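Local coordinates for protein NDP-rhamnosyltransferase (Saccharopolyspora spinosa, PDB 3TSA) that is SpnG, an NDP-rhamnosyltransferase of the GT-B glycosyltransferase class, with two Rossmann-like domains, at residues A241-T246 and S341-F346; A330-P335 and T357-A362. All coordinates share one frame; numbering follows the deposited sequence.

Interaction 1 (A241-T246 and S341-F346)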
# COMPACT_ATOMS: atom_id res chain seq x y z
N ALA A 241 9.04 -22.59 -21.81
CA ALA A 241 9.77 -21.30 -21.93
C ALA A 241 11.19 -21.41 -21.43
O ALA A 241 12.08 -20.80 -22.01
CB ALA A 241 9.02 -20.16 -21.11
N VAL A 242 11.39 -22.13 -20.33
CA VAL A 242 12.76 -22.29 -19.73
C VAL A 242 13.66 -23.04 -20.75
O VAL A 242 14.80 -22.64 -20.98
CB VAL A 242 12.70 -23.06 -18.42
CG1 VAL A 242 14.13 -23.50 -18.03
CG2 VAL A 242 12.19 -22.06 -17.36
N ALA A 243 13.11 -24.05 -21.40
CA ALA A 243 13.91 -24.83 -22.38
C ALA A 243 14.25 -23.97 -23.60
O ALA A 243 15.43 -23.84 -24.02
CB ALA A 243 13.13 -26.05 -22.82
N ALA A 244 13.25 -23.29 -24.16
CA ALA A 244 13.52 -22.47 -25.32
C ALA A 244 14.53 -21.34 -24.98
O ALA A 244 15.45 -21.06 -25.81
CB ALA A 244 12.20 -21.90 -25.82
N ALA A 245 14.37 -20.70 -23.83
CA ALA A 245 15.24 -19.55 -23.51
C ALA A 245 16.65 -20.03 -23.21
O ALA A 245 17.62 -19.47 -23.72
CB ALA A 245 14.70 -18.70 -22.31
N THR A 246 16.78 -21.04 -22.36
CA THR A 246 18.14 -21.31 -21.83
C THR A 246 19.03 -22.00 -22.87
O THR A 246 20.26 -21.99 -22.75
CB THR A 246 18.11 -22.14 -20.54
OG1 THR A 246 17.40 -23.38 -20.74
CG2 THR A 246 17.45 -21.33 -19.40
N SER A 341 4.27 -25.73 -27.89
CA SER A 341 5.03 -26.98 -27.69
C SER A 341 6.02 -27.21 -28.85
O SER A 341 6.63 -28.27 -28.87
CB SER A 341 4.07 -28.20 -27.59
OG SER A 341 3.30 -28.37 -28.75
N ASP A 342 6.11 -26.29 -29.80
CA ASP A 342 7.03 -26.39 -30.97
C ASP A 342 8.35 -25.76 -30.49
O ASP A 342 8.52 -24.56 -30.58
CB ASP A 342 6.44 -25.67 -32.17
CG ASP A 342 7.22 -25.91 -33.44
OD1 ASP A 342 8.43 -26.18 -33.33
OD2 ASP A 342 6.62 -25.71 -34.53
N HIS A 343 9.26 -26.59 -30.00
CA HIS A 343 10.48 -26.09 -29.31
C HIS A 343 11.31 -25.29 -30.32
O HIS A 343 11.85 -24.20 -30.02
CB HIS A 343 11.33 -27.24 -28.74
CG HIS A 343 12.67 -26.78 -28.25
ND1 HIS A 343 12.83 -26.08 -27.08
CD2 HIS A 343 13.91 -26.93 -28.78
CE1 HIS A 343 14.11 -25.81 -26.90
NE2 HIS A 343 14.79 -26.31 -27.91
N GLU A 344 11.38 -25.80 -31.53
CA GLU A 344 12.12 -25.02 -32.54
C GLU A 344 11.54 -23.63 -32.85
O GLU A 344 12.29 -22.60 -32.98
CB GLU A 344 12.22 -25.88 -33.83
CG GLU A 344 12.94 -25.18 -35.02
CD GLU A 344 12.97 -26.05 -36.31
OE1 GLU A 344 11.97 -26.06 -37.09
OE2 GLU A 344 14.00 -26.72 -36.53
N GLN A 345 10.24 -23.58 -33.03
CA GLN A 345 9.53 -22.34 -33.34
C GLN A 345 9.67 -21.34 -32.15
O GLN A 345 9.88 -20.14 -32.35
CB GLN A 345 8.05 -22.64 -33.64
CG GLN A 345 7.17 -21.36 -33.72
CD GLN A 345 5.67 -21.68 -34.05
OE1 GLN A 345 5.30 -22.81 -34.45
NE2 GLN A 345 4.82 -20.68 -33.87
N PHE A 346 9.57 -21.89 -30.93
CA PHE A 346 9.66 -21.09 -29.68
C PHE A 346 11.06 -20.44 -29.59
O PHE A 346 11.20 -19.20 -29.42
CB PHE A 346 9.33 -22.01 -28.53
CG PHE A 346 8.97 -21.33 -27.21
CD1 PHE A 346 9.42 -20.04 -26.90
CD2 PHE A 346 8.14 -22.01 -26.30
CE1 PHE A 346 9.05 -19.47 -25.69
CE2 PHE A 346 7.78 -21.45 -25.07
CZ PHE A 346 8.24 -20.14 -24.76

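Interaction 2 (A330-P335 and T357-A362). Unlike the reference sequence in segment 357-362: Ala361 (reference Ser).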
# COMPACT_ATOMS: atom_id res chain seq x y z
N ALA A 330 5.08 -5.51 -31.32
CA ALA A 330 5.75 -5.37 -30.01
C ALA A 330 6.00 -6.72 -29.38
O ALA A 330 6.38 -6.81 -28.20
CB ALA A 330 4.87 -4.47 -29.00
N GLY A 331 5.72 -7.79 -30.13
CA GLY A 331 5.93 -9.13 -29.52
C GLY A 331 5.59 -10.20 -30.52
O GLY A 331 5.26 -9.92 -31.72
N ILE A 332 5.69 -11.43 -30.03
CA ILE A 332 5.33 -12.60 -30.85
C ILE A 332 4.29 -13.37 -30.02
O ILE A 332 4.44 -13.52 -28.81
CB ILE A 332 6.58 -13.42 -31.20
CG1 ILE A 332 7.42 -12.70 -32.29
CG2 ILE A 332 6.16 -14.82 -31.78
CD1 ILE A 332 8.73 -13.36 -32.54
N CYS A 333 3.24 -13.87 -30.69
CA CYS A 333 2.23 -14.68 -30.06
C CYS A 333 2.44 -16.19 -30.45
O CYS A 333 2.61 -16.47 -31.66
CB CYS A 333 0.86 -14.16 -30.57
SG CYS A 333 -0.51 -15.30 -30.08
N LEU A 334 2.52 -17.11 -29.50
CA LEU A 334 2.37 -18.57 -29.84
C LEU A 334 0.93 -18.94 -29.46
O LEU A 334 0.63 -19.11 -28.27
CB LEU A 334 3.42 -19.45 -29.12
CG LEU A 334 4.89 -18.95 -29.16
CD1 LEU A 334 5.84 -19.87 -28.40
CD2 LEU A 334 5.31 -18.84 -30.63
N PRO A 335 0.04 -19.09 -30.46
CA PRO A 335 -1.40 -18.89 -30.13
C PRO A 335 -2.11 -20.11 -29.62
O PRO A 335 -3.23 -19.99 -29.15
CB PRO A 335 -2.01 -18.50 -31.47
CG PRO A 335 -1.14 -19.18 -32.48
CD PRO A 335 0.27 -18.98 -31.90
N THR A 357 15.56 -4.79 -33.24
CA THR A 357 15.24 -3.69 -32.33
C THR A 357 13.86 -3.08 -32.64
O THR A 357 13.33 -2.32 -31.85
CB THR A 357 16.32 -2.57 -32.40
OG1 THR A 357 16.39 -2.13 -33.74
CG2 THR A 357 17.67 -3.10 -31.96
N GLY A 358 13.27 -3.45 -33.75
CA GLY A 358 11.92 -3.02 -34.08
C GLY A 358 10.88 -3.50 -33.10
O GLY A 358 9.87 -2.82 -32.91
N PHE A 359 11.12 -4.64 -32.45
CA PHE A 359 10.13 -5.09 -31.48
C PHE A 359 10.08 -4.12 -30.28
O PHE A 359 8.99 -3.70 -29.89
CB PHE A 359 10.44 -6.50 -31.01
CG PHE A 359 10.10 -7.56 -32.03
CD1 PHE A 359 8.81 -8.06 -32.10
CD2 PHE A 359 11.09 -8.01 -32.94
CE1 PHE A 359 8.47 -8.99 -33.08
CE2 PHE A 359 10.79 -9.06 -33.86
CZ PHE A 359 9.47 -9.51 -33.94
N ALA A 360 11.26 -3.74 -29.75
CA ALA A 360 11.34 -2.85 -28.64
C ALA A 360 10.76 -1.49 -29.09
O ALA A 360 10.07 -0.83 -28.29
CB ALA A 360 12.81 -2.65 -28.21
N ALA A 361 11.04 -1.10 -30.32
CA ALA A 361 10.53 0.22 -30.83
C ALA A 361 9.01 0.26 -30.85
O ALA A 361 8.39 1.23 -30.46
CB ALA A 361 11.07 0.52 -32.19
N ALA A 362 8.40 -0.84 -31.32
CA ALA A 362 6.94 -1.01 -31.30
C ALA A 362 6.41 -1.05 -29.89
O ALA A 362 5.35 -0.49 -29.62
CB ALA A 362 6.56 -2.34 -32.05

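Interaction 1 (A241-T246 and S341-F346)
Phe346 reaches from helix 343-354 to helix 236-246, where it runs under Ala244 and ends against Ala241. With CG anti to the backbone N (chi1 -163°), its ring lies beneath the Ala244 methyl and beside Ala241. Phe346 CB lies 3.9 Å from Ala244 CB; CG and CD1 follow under the same methyl, Phe346 CD1 at 3.5 Å from Ala244 CB. That methyl stands over one ring face, displaced toward the rim, with Ala244 CB 3.8 Å from the Phe346 ring centroid and 24° off the normal, which meets the geometry of a CH-pi contact. Farther out, Phe346 CE2 passes the backbone N and CA of Ala241, and the tip atom Phe346 CZ comes to 3.4 Å from Ala241 CA and 3.7 Å from Ala241 CB.

The second ring belongs to His343, an exposed residue. His343 CE1 is 3.7 Å from Ala243 O, which sits at the ring edge near its plane, while His343 NE2 is hydrogen-bonded to Glu247 OE2, one residue past 241-246. Ala244 thus meets both rings, Ala241 that of Phe346 alone and Ala243 that of His343 alone. At the start of the same helix Asp342 is the N-cap: Asp342 OD1 accepts from Gln345 N at 3.2 Å.

Beneath the pair of helices lies the C-terminal sheet, where Ile291 of strand 289-292 touches both Ala241 and Phe346, and Val242 rests on Ile255 of strand 251-256.

Interaction 2 (A330-P335 and T357-A362)
Phe359 CG and Ile332 CG1 both lie beside their own backbone N, anti to the carbonyl carbon (chi1 -75° in each). These torsions place the Phe359 ring, carried by helix 358-371, alongside the start of strand 331-333. Its CD1-CE1 edge faces the backbone there: Gly331 N lies in the ring plane, 3.7 Å from Phe359 CD1, and Gly331 O is 3.6 Å from Phe359 CE1. Ile332 comes in obliquely, its CG1 3.9 Å from Phe359 CE1 and its CD1 4.2 Å from Phe359 CZ.

Strand 331-333 is one of the two edge strands, paired with 309-311, of the parallel six-stranded sheet with order 3-2-1-4-5-6, the Rossmann-like arrangement of a GT-B C-terminal domain. Helix 343-354, between the two segments in sequence, adds Val353 to Ile332 and Thr352 to Phe359.

One helical turn beyond Phe359, the methyl of Ala362 points at the residue preceding the strand, Ala362 CB lying 3.6 Å from Ala330 N. The two alanine CB atoms of Ala330 and Ala362 are 4.1 Å apart, and Ala330 CA lies 3.6 Å from Phe359 O, a backbone approach made without any hydrogen bond between the segments.

In the fold
Both interactions belong to the C-terminal domain, and their centres lie about 17 Å apart. They interlock along the chain: in sequence order come 241-246, 330-335, 341-346 and 357-362, so each interaction has one segment between the two of the other. Direct contact comes through Leu334, just after the edge strand, with Leu334 CD1 3.6 Å from Phe346 CG. The residue whose ring packs on helix 236-246 in interaction 1 therefore also touches the 330-335 segment of interaction 2. Helix 343-354 connects them further, since it begins within interaction 1 and, farther along, supplies Ser349 to Ile332 before helix 358-371 follows.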